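Local coordinates for protein putative cytidylyltransferase (Burkholderia pseudomallei, PDB 5X9Q) that probably transfers an adenylyl group from ATP to D-glycero-beta-D-manno-heptose 1-phosphate, giving ADP-heptose and diphosphate in heptose biosynthesis, at residues A[36-41]-A[65-70]; A[54-59]-A[98-103]; A[70-75]-A[108-113]; A[112-117]-A[137-142]; A[121-126]-A[144-149]. All blocks are in the same frame, centred on the assembly; numbering follows the deposited sequence.

Contact 1. Residues A[36-41]-A[65-70]; sequences APVVFT and CLIVGV
The Phe-40 ring lies oblique to Ile-67 O and Gly-69 N, and its side chain crosses that of Ile-67 at about a right angle. Its CD2 lies 4.0 Å from Ile-67 CG2, and its CZ reaches Gly-69, 4.0 Å from the backbone N, where there is no side chain to bar the ring. CG of Phe-40 stands anti to the backbone N (chi1 -179°), which carries the ring along the strand to that glycine. Val-38 joins the same face of the sheet, CG1 against Ile-67 CD1. The other face holds Val-39, whose CG1 is 3.9 Å from Leu-66 CD1, and Thr-41, whose CG2 lies beside both methyls of Val-68.

Four backbone bonds set the parallel register: Val-39 N to Cys-65 O (2.8 Å), Ile-67 N to Val-39 O (2.7 Å), Thr-41 N to Ile-67 O (2.9 Å) and Gly-69 N to Thr-41 O (2.6 Å). The axes of strands 38-41 and 65-70 are 22° from parallel. This pair closes the beta-alpha-beta unit of strand 38-43, helix 50-62 and strand 65-71. Thr-41 OG1 bonds to Tyr-55 OH of that helix and to Val-127 O of the flanking strand 125-129, while Phe-40 and Ile-67 face helix 115-121.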
# COMPACT_ATOMS: atom_id res chain seq x y z
N ALA A 36 -4.46 -11.04 -21.51
CA ALA A 36 -5.58 -11.79 -20.98
C ALA A 36 -5.04 -12.74 -19.91
O ALA A 36 -3.89 -13.14 -19.99
CB ALA A 36 -6.29 -12.52 -22.08
N PRO A 37 -5.84 -13.05 -18.88
CA PRO A 37 -7.18 -12.53 -18.59
C PRO A 37 -7.12 -11.22 -17.83
O PRO A 37 -6.29 -11.04 -16.93
CB PRO A 37 -7.80 -13.64 -17.72
CG PRO A 37 -6.64 -14.29 -17.06
CD PRO A 37 -5.46 -14.15 -17.97
N VAL A 38 -8.01 -10.30 -18.19
CA VAL A 38 -8.09 -9.01 -17.54
C VAL A 38 -9.00 -9.07 -16.32
O VAL A 38 -10.15 -9.52 -16.40
CB VAL A 38 -8.58 -7.95 -18.51
CG1 VAL A 38 -8.77 -6.61 -17.81
CG2 VAL A 38 -7.60 -7.85 -19.69
N VAL A 39 -8.47 -8.63 -15.18
CA VAL A 39 -9.21 -8.67 -13.93
C VAL A 39 -9.68 -7.26 -13.53
O VAL A 39 -8.93 -6.26 -13.64
CB VAL A 39 -8.36 -9.28 -12.82
CG1 VAL A 39 -9.22 -9.59 -11.61
CG2 VAL A 39 -7.75 -10.58 -13.32
N PHE A 40 -10.93 -7.18 -13.09
CA PHE A 40 -11.49 -5.91 -12.70
C PHE A 40 -12.04 -5.98 -11.30
O PHE A 40 -12.59 -7.01 -10.91
CB PHE A 40 -12.61 -5.48 -13.65
CG PHE A 40 -13.21 -4.15 -13.29
CD1 PHE A 40 -14.22 -4.04 -12.34
CD2 PHE A 40 -12.75 -3.00 -13.90
CE1 PHE A 40 -14.75 -2.81 -12.01
CE2 PHE A 40 -13.28 -1.76 -13.57
CZ PHE A 40 -14.27 -1.67 -12.62
N THR A 41 -11.87 -4.89 -10.56
CA THR A 41 -12.57 -4.69 -9.30
C THR A 41 -12.86 -3.20 -9.06
O THR A 41 -12.25 -2.33 -9.66
CB THR A 41 -11.77 -5.26 -8.13
OG1 THR A 41 -12.64 -5.41 -7.01
CG2 THR A 41 -10.62 -4.33 -7.74
N CYS A 65 -3.56 -9.07 -15.37
CA CYS A 65 -3.73 -7.64 -15.43
C CYS A 65 -4.85 -7.22 -14.48
O CYS A 65 -5.93 -7.81 -14.51
CB CYS A 65 -4.03 -7.24 -16.88
SG CYS A 65 -4.40 -5.55 -17.07
N LEU A 66 -4.61 -6.22 -13.64
CA LEU A 66 -5.62 -5.85 -12.67
C LEU A 66 -6.00 -4.39 -12.77
O LEU A 66 -5.16 -3.51 -12.55
CB LEU A 66 -5.15 -6.15 -11.26
CG LEU A 66 -6.11 -5.68 -10.16
CD1 LEU A 66 -7.49 -6.36 -10.27
CD2 LEU A 66 -5.51 -5.85 -8.74
N ILE A 67 -7.28 -4.16 -13.04
CA ILE A 67 -7.84 -2.83 -13.12
C ILE A 67 -8.74 -2.57 -11.91
O ILE A 67 -9.58 -3.40 -11.56
CB ILE A 67 -8.66 -2.65 -14.43
CG1 ILE A 67 -7.82 -3.06 -15.64
CG2 ILE A 67 -9.17 -1.23 -14.56
CD1 ILE A 67 -8.54 -2.91 -16.96
N VAL A 68 -8.57 -1.42 -11.27
CA VAL A 68 -9.41 -1.03 -10.15
C VAL A 68 -10.25 0.22 -10.50
O VAL A 68 -9.71 1.24 -10.94
CB VAL A 68 -8.57 -0.76 -8.90
CG1 VAL A 68 -9.46 -0.57 -7.69
CG2 VAL A 68 -7.61 -1.94 -8.67
N GLY A 69 -11.56 0.12 -10.35
CA GLY A 69 -12.46 1.24 -10.56
C GLY A 69 -12.75 1.96 -9.25
O GLY A 69 -13.06 1.34 -8.22
N VAL A 70 -12.64 3.28 -9.26
CA VAL A 70 -12.78 4.02 -8.01
C VAL A 70 -13.89 5.07 -8.07
O VAL A 70 -13.85 6.00 -8.90
CB VAL A 70 -11.47 4.70 -7.63
CG1 VAL A 70 -11.63 5.47 -6.33
CG2 VAL A 70 -10.38 3.65 -7.51

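Contact 2. Residues A[54-59]-A[98-103]; sequences SYLADA and AALECV
Leu-56 and Cys-102 make the central touch: SG of Cys-102 sits 3.7 Å from Leu-56 CB and 3.4 Å from Leu-56 O, with Ala-57 N also close to the sulfur at 3.6 Å. The thiol therefore lies against the helix backbone as well as against a side chain, and Ala-57 CB borders it more loosely at 4.3 Å. SG reaches this place because it stands between the backbone N and the carbonyl carbon of its own residue (chi1 64°). Farther along Leu-56, CD1 alone does the touching. It meets CD1 of Leu-100 at 3.4 Å, the two side chains crossing at about a right angle, and it also touches CG2 of Val-103, 4.1 Å away. No hydrogen bond links the two segments; the contact consists of apolar packing and the sulfur lying against the peptide groups.

In the fold, this is where helix 50-62, the crossover helix between strands 38-43 and 65-71, packs on the loop that leads from helix 90-98 into strand 105-109. Leu-100 and Val-103 of that loop, joined by a weak bond from Val-103 N to Leu-100 O (3.4 Å), meet the same methyl.

Farther out, Val-53 of the helix packs on Leu-100, and Lys-60 on Cys-102. Lys-20 NZ bonds to the carbonyls of Ala-98 and Val-103, bridging the two ends of the loop. The second subunit reaches the same place: its Phe-17 packs on Ala-57, its Ala-99 on Leu-100, and its Arg-19 forms a salt bridge with Glu-101.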
# COMPACT_ATOMS: atom_id res chain seq x y z
N SER A 54 -4.72 -7.45 0.70
CA SER A 54 -4.64 -8.90 0.62
C SER A 54 -5.51 -9.36 -0.54
O SER A 54 -5.11 -10.20 -1.34
CB SER A 54 -5.12 -9.53 1.93
OG SER A 54 -4.15 -9.39 2.95
N TYR A 55 -6.70 -8.78 -0.65
CA TYR A 55 -7.63 -9.10 -1.70
C TYR A 55 -7.21 -8.50 -3.02
O TYR A 55 -7.47 -9.09 -4.03
CB TYR A 55 -9.08 -8.76 -1.30
CG TYR A 55 -9.83 -7.81 -2.18
CD1 TYR A 55 -10.36 -8.19 -3.39
CD2 TYR A 55 -9.98 -6.52 -1.81
CE1 TYR A 55 -11.02 -7.30 -4.20
CE2 TYR A 55 -10.66 -5.62 -2.59
CZ TYR A 55 -11.16 -6.01 -3.78
OH TYR A 55 -11.80 -5.06 -4.49
N LEU A 56 -6.58 -7.33 -3.00
CA LEU A 56 -6.12 -6.74 -4.26
C LEU A 56 -5.02 -7.60 -4.90
O LEU A 56 -4.92 -7.69 -6.12
CB LEU A 56 -5.60 -5.32 -4.02
CG LEU A 56 -6.65 -4.21 -3.97
CD1 LEU A 56 -5.99 -2.84 -3.96
CD2 LEU A 56 -7.62 -4.33 -5.14
N ALA A 57 -4.22 -8.24 -4.05
CA ALA A 57 -3.12 -9.11 -4.46
C ALA A 57 -3.60 -10.44 -5.00
O ALA A 57 -3.12 -10.89 -6.05
CB ALA A 57 -2.14 -9.31 -3.30
N ASP A 58 -4.60 -11.03 -4.35
CA ASP A 58 -5.18 -12.29 -4.80
C ASP A 58 -5.90 -12.10 -6.14
O ASP A 58 -5.85 -12.99 -7.00
CB ASP A 58 -6.14 -12.84 -3.75
CG ASP A 58 -5.42 -13.49 -2.59
OD1 ASP A 58 -4.21 -13.76 -2.71
OD2 ASP A 58 -6.07 -13.73 -1.55
N ALA A 59 -6.57 -10.96 -6.32
CA ALA A 59 -7.29 -10.70 -7.56
C ALA A 59 -6.26 -10.64 -8.69
O ALA A 59 -6.47 -11.23 -9.75
CB ALA A 59 -8.10 -9.39 -7.48
N ALA A 98 -2.71 3.21 -6.81
CA ALA A 98 -1.69 3.12 -7.85
C ALA A 98 -0.32 2.79 -7.27
O ALA A 98 0.52 2.19 -7.94
CB ALA A 98 -1.64 4.41 -8.66
N ALA A 99 -0.11 3.14 -6.00
CA ALA A 99 1.18 2.90 -5.35
C ALA A 99 1.38 1.42 -5.07
O ALA A 99 2.49 0.99 -4.73
CB ALA A 99 1.28 3.69 -4.06
N LEU A 100 0.31 0.64 -5.23
CA LEU A 100 0.34 -0.78 -4.93
C LEU A 100 1.01 -1.60 -6.03
O LEU A 100 0.75 -1.39 -7.23
CB LEU A 100 -1.09 -1.28 -4.71
CG LEU A 100 -1.75 -0.65 -3.48
CD1 LEU A 100 -3.20 -1.07 -3.37
CD2 LEU A 100 -0.95 -1.05 -2.23
N GLU A 101 1.85 -2.53 -5.62
CA GLU A 101 2.55 -3.39 -6.56
C GLU A 101 1.61 -4.20 -7.43
O GLU A 101 1.88 -4.41 -8.60
CB GLU A 101 3.48 -4.36 -5.83
CG GLU A 101 4.31 -5.19 -6.80
CD GLU A 101 5.38 -6.01 -6.13
OE1 GLU A 101 5.23 -6.31 -4.92
OE2 GLU A 101 6.39 -6.33 -6.79
N CYS A 102 0.52 -4.68 -6.85
CA CYS A 102 -0.31 -5.61 -7.61
C CYS A 102 -1.28 -4.96 -8.58
O CYS A 102 -1.81 -5.65 -9.43
CB CYS A 102 -1.08 -6.52 -6.65
SG CYS A 102 -2.25 -5.65 -5.62
N VAL A 103 -1.50 -3.65 -8.48
CA VAL A 103 -2.47 -2.95 -9.31
C VAL A 103 -1.82 -2.48 -10.60
O VAL A 103 -0.72 -1.93 -10.55
CB VAL A 103 -3.08 -1.68 -8.58
CG1 VAL A 103 -3.93 -0.85 -9.55
CG2 VAL A 103 -3.93 -2.06 -7.38

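Contact 3. Residues A[70-75]-A[108-113]; sequences VNSDAS and GFDEKT
Phe-109, followed from CB outward, runs beside Asn-71, both side chains pointing the same way. With CG between the backbone N and the carbonyl carbon (chi1 62°), its ring lies back along the neighbouring strand. CD1 passes 3.8 Å from Val-70 N, and CE1 comes 3.7 Å from Asn-71 N. CA of Asn-71 lies over one face in a CH-pi contact, 4.2 Å from the ring centroid and 18° off the normal. At the tip, CZ meets the end of Asn-71, whose amide plane is turned 57° from the ring.

The backbones pair in parallel here, at the C-terminal ends of strands 65-71 and 105-109, neighbours in the Rossmann-like sheet: Phe-109 N donates to Val-70 O at 3.1 Å, and Ser-72 N donates to Phe-109 O at 2.9 Å. Ser-72 then becomes the N-cap of helix 73-76. Its OG accepts a capping bond from Ser-75 N (3.0 Å) and donates a weak one to Asp-110 OD1, so one hydroxyl serves the helix start and, weakly, the loop after strand 105-109. The Ser-75 OG to Glu-111 O bond is modelled too short to be relied on. The carboxylate of Glu-111 turns elsewhere, to a salt bridge with Arg-24.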
# COMPACT_ATOMS: atom_id res chain seq x y z
N VAL A 70 -12.64 3.28 -9.26
CA VAL A 70 -12.78 4.02 -8.01
C VAL A 70 -13.89 5.07 -8.07
O VAL A 70 -13.85 6.00 -8.90
CB VAL A 70 -11.47 4.70 -7.63
CG1 VAL A 70 -11.63 5.47 -6.33
CG2 VAL A 70 -10.38 3.65 -7.51
N ASN A 71 -14.89 4.91 -7.22
CA ASN A 71 -16.00 5.85 -7.16
C ASN A 71 -15.52 7.30 -7.01
O ASN A 71 -14.74 7.61 -6.09
CB ASN A 71 -16.92 5.50 -5.98
CG ASN A 71 -17.46 4.09 -6.06
OD1 ASN A 71 -16.74 3.10 -5.84
ND2 ASN A 71 -18.76 3.98 -6.34
N SER A 72 -16.04 8.17 -7.86
CA SER A 72 -15.85 9.62 -7.71
C SER A 72 -16.51 10.06 -6.43
O SER A 72 -17.36 9.34 -5.88
CB SER A 72 -16.45 10.42 -8.86
OG SER A 72 -17.86 10.50 -8.71
N ASP A 73 -16.14 11.25 -5.96
CA ASP A 73 -16.68 11.75 -4.70
C ASP A 73 -18.20 11.90 -4.76
O ASP A 73 -18.90 11.48 -3.83
CB ASP A 73 -16.02 13.10 -4.36
CG ASP A 73 -14.51 12.99 -4.15
OD1 ASP A 73 -14.05 11.96 -3.58
OD2 ASP A 73 -13.76 13.91 -4.59
N ALA A 74 -18.71 12.44 -5.87
CA ALA A 74 -20.15 12.58 -6.05
C ALA A 74 -20.79 11.19 -6.02
O ALA A 74 -21.74 10.95 -5.28
CB ALA A 74 -20.45 13.29 -7.35
N SER A 75 -20.25 10.28 -6.83
CA SER A 75 -20.74 8.91 -6.90
C SER A 75 -20.81 8.24 -5.53
O SER A 75 -21.79 7.57 -5.21
CB SER A 75 -19.88 8.08 -7.85
OG SER A 75 -20.18 6.70 -7.74
N GLY A 108 -11.27 6.11 -12.48
CA GLY A 108 -12.42 6.63 -11.75
C GLY A 108 -13.71 6.50 -12.53
O GLY A 108 -13.69 6.52 -13.76
N PHE A 109 -14.85 6.41 -11.84
CA PHE A 109 -16.14 6.48 -12.52
C PHE A 109 -17.11 7.28 -11.68
O PHE A 109 -17.00 7.30 -10.46
CB PHE A 109 -16.71 5.08 -12.82
CG PHE A 109 -16.99 4.27 -11.59
CD1 PHE A 109 -15.98 3.51 -10.99
CD2 PHE A 109 -18.27 4.24 -11.04
CE1 PHE A 109 -16.24 2.75 -9.84
CE2 PHE A 109 -18.55 3.48 -9.90
CZ PHE A 109 -17.52 2.73 -9.29
N ASP A 110 -18.03 7.98 -12.35
CA ASP A 110 -18.94 8.94 -11.70
C ASP A 110 -20.31 8.37 -11.34
O ASP A 110 -20.97 8.85 -10.42
CB ASP A 110 -19.14 10.14 -12.61
CG ASP A 110 -17.91 11.00 -12.72
OD1 ASP A 110 -17.36 11.42 -11.68
OD2 ASP A 110 -17.52 11.31 -13.86
N GLU A 111 -20.76 7.38 -12.11
CA GLU A 111 -22.07 6.79 -11.90
C GLU A 111 -22.15 6.12 -10.52
O GLU A 111 -21.13 5.91 -9.85
CB GLU A 111 -22.42 5.78 -13.00
CG GLU A 111 -22.28 6.26 -14.45
CD GLU A 111 -20.83 6.23 -14.98
OE1 GLU A 111 -20.29 5.13 -15.19
OE2 GLU A 111 -20.24 7.30 -15.22
N LYS A 112 -23.35 5.75 -10.12
CA LYS A 112 -23.56 5.15 -8.81
C LYS A 112 -23.04 3.71 -8.77
O LYS A 112 -22.59 3.23 -7.73
CB LYS A 112 -25.05 5.18 -8.46
CG LYS A 112 -25.40 4.65 -7.08
CD LYS A 112 -26.87 4.84 -6.76
CE LYS A 112 -27.75 4.33 -7.90
NZ LYS A 112 -29.20 4.35 -7.51
N THR A 113 -23.10 3.02 -9.91
CA THR A 113 -22.63 1.65 -9.99
C THR A 113 -21.57 1.56 -11.08
O THR A 113 -21.52 2.39 -11.99
CB THR A 113 -23.79 0.66 -10.29
OG1 THR A 113 -24.18 0.75 -11.66
CG2 THR A 113 -24.99 0.93 -9.37

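Contact 4. Residues A[112-117]-A[137-142]; sequences KTPVSL and LPESAL
Two torsions bring Val-115 and Glu-139 together. In Val-115, chi1 of 171° puts CG2 anti to the carbonyl carbon, and this methyl meets Pro-138 CB at 3.8 Å, the two side chains crossing at about a right angle. In Glu-139, CG takes the position between backbone N and carbonyl carbon, and a further bend at chi2 (-94°) turns the carboxylate toward Pro-114 and Val-115 at the start of the other helix. Its two oxygens then divide between neighbours: OE1 lies 4.0 Å from Pro-114 CG, and OE2 lies 4.1 Å from Val-115 CG2. Both are contacts with carbon, and no hydrogen bond crosses between the segments.

One turn on from Pro-138, Leu-142 comes in beside Val-115. Its CD2 is 3.6 Å from Val-115 O but 4.3 Å from Val-115 CG1, so this methyl sits closer to the carbonyl than to the valine side chain. The closest CA pair is Val-115 with Glu-139, 5.4 Å apart, which places the meeting in the first turns of both helices.

Pro-114 and Leu-137 are the N-cap residues of helices 115-121 and 138-145. The two helices continue their packing through Ile-118, which touches both Glu-139 and Leu-142. Both helices pack on the parallel sheet: Leu-117 rests on Val-107 and Phe-109 of strand 105-109 and on Phe-40 of strand 38-43, while Glu-139 touches Leu-126 of strand 125-129.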
# COMPACT_ATOMS: atom_id res chain seq x y z
N LYS A 112 -23.35 5.75 -10.12
CA LYS A 112 -23.56 5.15 -8.81
C LYS A 112 -23.04 3.71 -8.77
O LYS A 112 -22.59 3.23 -7.73
CB LYS A 112 -25.05 5.18 -8.46
CG LYS A 112 -25.40 4.65 -7.08
CD LYS A 112 -26.87 4.84 -6.76
CE LYS A 112 -27.75 4.33 -7.90
NZ LYS A 112 -29.20 4.35 -7.51
N THR A 113 -23.10 3.02 -9.91
CA THR A 113 -22.63 1.65 -9.99
C THR A 113 -21.57 1.56 -11.08
O THR A 113 -21.52 2.39 -11.99
CB THR A 113 -23.79 0.66 -10.29
OG1 THR A 113 -24.18 0.75 -11.66
CG2 THR A 113 -24.99 0.93 -9.37
N PRO A 114 -20.72 0.53 -11.01
CA PRO A 114 -19.68 0.41 -12.03
C PRO A 114 -20.10 -0.25 -13.34
O PRO A 114 -19.21 -0.57 -14.16
CB PRO A 114 -18.62 -0.43 -11.33
CG PRO A 114 -19.30 -1.13 -10.18
CD PRO A 114 -20.67 -0.56 -10.02
N VAL A 115 -21.41 -0.42 -13.57
CA VAL A 115 -21.88 -1.17 -14.74
C VAL A 115 -21.43 -0.59 -16.09
O VAL A 115 -20.96 -1.34 -16.95
CB VAL A 115 -23.42 -1.31 -14.75
CG1 VAL A 115 -23.90 -1.88 -16.07
CG2 VAL A 115 -23.85 -2.20 -13.58
N SER A 116 -21.57 0.71 -16.31
CA SER A 116 -21.16 1.22 -17.62
C SER A 116 -19.64 1.24 -17.72
O SER A 116 -19.10 1.12 -18.82
CB SER A 116 -21.71 2.63 -17.88
OG SER A 116 -20.93 3.60 -17.20
N LEU A 117 -18.93 1.44 -16.60
CA LEU A 117 -17.47 1.35 -16.66
C LEU A 117 -17.07 -0.08 -17.08
O LEU A 117 -16.31 -0.27 -18.03
CB LEU A 117 -16.82 1.74 -15.33
CG LEU A 117 -15.30 1.54 -15.23
CD1 LEU A 117 -14.49 2.32 -16.27
CD2 LEU A 117 -14.82 1.92 -13.86
N LEU A 137 -25.52 -9.05 -8.03
CA LEU A 137 -24.87 -7.91 -8.67
C LEU A 137 -25.15 -7.82 -10.16
O LEU A 137 -24.99 -8.80 -10.89
CB LEU A 137 -23.35 -7.95 -8.45
CG LEU A 137 -22.77 -7.70 -7.06
CD1 LEU A 137 -21.27 -7.68 -7.18
CD2 LEU A 137 -23.29 -6.38 -6.49
N PRO A 138 -25.54 -6.63 -10.61
CA PRO A 138 -25.78 -6.37 -12.04
C PRO A 138 -24.53 -6.66 -12.85
O PRO A 138 -24.61 -7.30 -13.89
CB PRO A 138 -26.14 -4.88 -12.10
CG PRO A 138 -26.39 -4.47 -10.69
CD PRO A 138 -25.86 -5.48 -9.75
N GLU A 139 -23.38 -6.20 -12.36
CA GLU A 139 -22.12 -6.35 -13.08
C GLU A 139 -21.70 -7.83 -13.26
O GLU A 139 -21.07 -8.17 -14.26
CB GLU A 139 -21.01 -5.56 -12.38
CG GLU A 139 -20.86 -5.86 -10.91
CD GLU A 139 -21.65 -4.89 -10.04
OE1 GLU A 139 -21.12 -4.47 -8.99
OE2 GLU A 139 -22.82 -4.59 -10.39
N SER A 140 -22.09 -8.70 -12.33
CA SER A 140 -21.83 -10.12 -12.49
C SER A 140 -22.52 -10.65 -13.72
O SER A 140 -21.94 -11.39 -14.52
CB SER A 140 -22.33 -10.92 -11.30
OG SER A 140 -21.67 -10.54 -10.12
N ALA A 141 -23.78 -10.26 -13.87
CA ALA A 141 -24.57 -10.70 -14.99
C ALA A 141 -23.97 -10.14 -16.25
O ALA A 141 -23.88 -10.85 -17.26
CB ALA A 141 -26.04 -10.23 -14.84
N LEU A 142 -23.55 -8.88 -16.20
CA LEU A 142 -22.95 -8.26 -17.37
C LEU A 142 -21.75 -9.07 -17.83
O LEU A 142 -21.69 -9.49 -19.00
CB LEU A 142 -22.54 -6.82 -17.09
CG LEU A 142 -21.88 -6.10 -18.29
CD1 LEU A 142 -22.86 -5.93 -19.44
CD2 LEU A 142 -21.32 -4.75 -17.87

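Contact 5. Residues A[121-126]-A[144-149]; sequences VHPDIL and RGWGGR
Ile-125 and Arg-149 form a parallel bridge with CA atoms 4.8 Å apart, held by Arg-149 N to Asp-124 O (2.9 Å) and Leu-126 N to Arg-149 O (2.7 Å). Beside it, the rings of His-122 and Trp-146 stack face to face: the imidazole and the five-membered ring of the indole have centroids 3.8 Å apart and planes at 20°. CE2 of Trp-146 lies over the middle of the imidazole, while His-122 CE1 lies over the fusion atom CD2 of the indole, 3.2 Å away. The indole is also held at its edge, where NE1 donates to Pro-123 O at 3.1 Å. That oxygen is only 8° out of the ring plane, although the bond is bent, 138° at the hydrogen. CD of Pro-123 touches Trp-146 CZ2 at 3.8 Å. Carbonyl and stacked ring together probably help fix the rotation and tilt of the indole.

Arg-149 bends at chi2 and chi3 so that one face of its guanidinium lies over Ile-125 CD1, which is 3.8 Å from NH2. Gly-147, with positive phi, is the C-prime residue of a Schellman motif ending helix 138-145. Asp-124 OD2 accepts from Val-38 N, joining the start of strand 38-43. This is the closing step of a right-handed beta-alpha-beta crossover, strand 125-129 to helix 138-145 to strand 149-153, as in the Rossmann-like nucleotidyltransferase fold.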
# COMPACT_ATOMS: atom_id res chain seq x y z
N VAL A 121 -14.83 -1.50 -20.13
CA VAL A 121 -13.56 -2.15 -19.87
C VAL A 121 -13.55 -3.61 -20.35
O VAL A 121 -12.51 -4.14 -20.77
CB VAL A 121 -13.26 -2.10 -18.37
CG1 VAL A 121 -12.10 -3.04 -18.01
CG2 VAL A 121 -12.95 -0.66 -17.94
N HIS A 122 -14.70 -4.28 -20.26
CA HIS A 122 -14.83 -5.66 -20.70
C HIS A 122 -13.87 -6.68 -20.06
O HIS A 122 -13.23 -7.46 -20.76
CB HIS A 122 -14.70 -5.72 -22.22
CG HIS A 122 -15.28 -6.96 -22.82
ND1 HIS A 122 -16.60 -7.03 -23.23
CD2 HIS A 122 -14.73 -8.16 -23.11
CE1 HIS A 122 -16.83 -8.23 -23.74
NE2 HIS A 122 -15.71 -8.93 -23.68
N PRO A 123 -13.76 -6.65 -18.72
CA PRO A 123 -12.94 -7.66 -18.03
C PRO A 123 -13.27 -9.11 -18.36
O PRO A 123 -14.42 -9.40 -18.65
CB PRO A 123 -13.20 -7.40 -16.54
CG PRO A 123 -14.63 -6.88 -16.52
CD PRO A 123 -14.76 -6.05 -17.79
N ASP A 124 -12.30 -10.01 -18.26
CA ASP A 124 -12.55 -11.43 -18.32
C ASP A 124 -12.95 -11.93 -16.93
O ASP A 124 -13.67 -12.91 -16.78
CB ASP A 124 -11.31 -12.19 -18.80
CG ASP A 124 -10.83 -11.70 -20.14
OD1 ASP A 124 -11.64 -11.69 -21.10
OD2 ASP A 124 -9.64 -11.29 -20.23
N ILE A 125 -12.47 -11.25 -15.90
CA ILE A 125 -12.78 -11.72 -14.56
C ILE A 125 -13.17 -10.53 -13.70
O ILE A 125 -12.46 -9.53 -13.69
CB ILE A 125 -11.58 -12.46 -13.91
CG1 ILE A 125 -11.14 -13.65 -14.77
CG2 ILE A 125 -11.92 -12.90 -12.50
CD1 ILE A 125 -9.85 -14.26 -14.30
N LEU A 126 -14.30 -10.65 -13.02
CA LEU A 126 -14.79 -9.63 -12.11
C LEU A 126 -14.70 -10.12 -10.69
O LEU A 126 -15.15 -11.22 -10.40
CB LEU A 126 -16.25 -9.26 -12.41
CG LEU A 126 -16.81 -8.38 -11.28
CD1 LEU A 126 -16.27 -6.96 -11.40
CD2 LEU A 126 -18.32 -8.36 -11.28
N ARG A 144 -20.63 -12.17 -16.93
CA ARG A 144 -20.95 -13.55 -17.29
C ARG A 144 -21.68 -13.59 -18.61
O ARG A 144 -21.58 -14.58 -19.34
CB ARG A 144 -21.80 -14.24 -16.22
CG ARG A 144 -21.05 -14.56 -14.95
CD ARG A 144 -22.02 -14.86 -13.84
NE ARG A 144 -21.30 -15.30 -12.67
CZ ARG A 144 -21.83 -15.42 -11.46
NH1 ARG A 144 -23.10 -15.11 -11.24
NH2 ARG A 144 -21.07 -15.87 -10.46
N GLY A 145 -22.40 -12.51 -18.91
CA GLY A 145 -23.18 -12.42 -20.14
C GLY A 145 -22.32 -12.66 -21.36
O GLY A 145 -22.81 -13.24 -22.35
N TRP A 146 -21.04 -12.28 -21.32
CA TRP A 146 -20.18 -12.55 -22.46
C TRP A 146 -19.19 -13.67 -22.19
O TRP A 146 -18.19 -13.78 -22.88
CB TRP A 146 -19.41 -11.29 -22.89
CG TRP A 146 -18.49 -10.69 -21.85
CD1 TRP A 146 -17.38 -11.26 -21.30
CD2 TRP A 146 -18.60 -9.38 -21.27
NE1 TRP A 146 -16.80 -10.40 -20.40
CE2 TRP A 146 -17.53 -9.23 -20.37
CE3 TRP A 146 -19.50 -8.32 -21.43
CZ2 TRP A 146 -17.34 -8.07 -19.62
CZ3 TRP A 146 -19.31 -7.17 -20.69
CH2 TRP A 146 -18.24 -7.06 -19.79
N GLY A 147 -19.47 -14.49 -21.17
CA GLY A 147 -18.65 -15.65 -20.88
C GLY A 147 -17.53 -15.46 -19.85
O GLY A 147 -16.75 -16.37 -19.61
N GLY A 148 -17.44 -14.28 -19.25
CA GLY A 148 -16.44 -14.02 -18.21
C GLY A 148 -16.82 -14.64 -16.87
O GLY A 148 -17.86 -15.27 -16.75
N ARG A 149 -15.97 -14.45 -15.87
CA ARG A 149 -16.22 -15.03 -14.55
C ARG A 149 -16.36 -13.93 -13.54
O ARG A 149 -15.78 -12.86 -13.69
CB ARG A 149 -15.10 -15.98 -14.11
CG ARG A 149 -15.00 -17.26 -14.96
CD ARG A 149 -13.80 -17.24 -15.90
NE ARG A 149 -12.63 -17.89 -15.31
CZ ARG A 149 -11.37 -17.72 -15.71
NH1 ARG A 149 -10.40 -18.40 -15.10
NH2 ARG A 149 -11.06 -16.91 -16.72

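In the fold
Contacts 1, 3 and 5 lie on one parallel sheet with strand order 105-109, 65-71, 38-43, 125-129, 149-153. Contact 1 is its middle, about 16 Å between centres from contact 3, with which it shares Val-70, and about 10 Å from contact 5, which it meets where Phe-40 N is 2.9 Å from Ile-125 O. Contact 2, a helix on a loop, and contact 4, two helix starts, lie on opposite sides of the chain's centre, about 21 Å apart between centres. Contact 2 touches contact 1 through Leu-66 CD2 and Leu-56 O (3.3 Å); contact 4 touches contact 3 through Phe-109 CD1 and Leu-117 CD2 (3.5 Å). Contact 2 alone among the five reaches the second subunit.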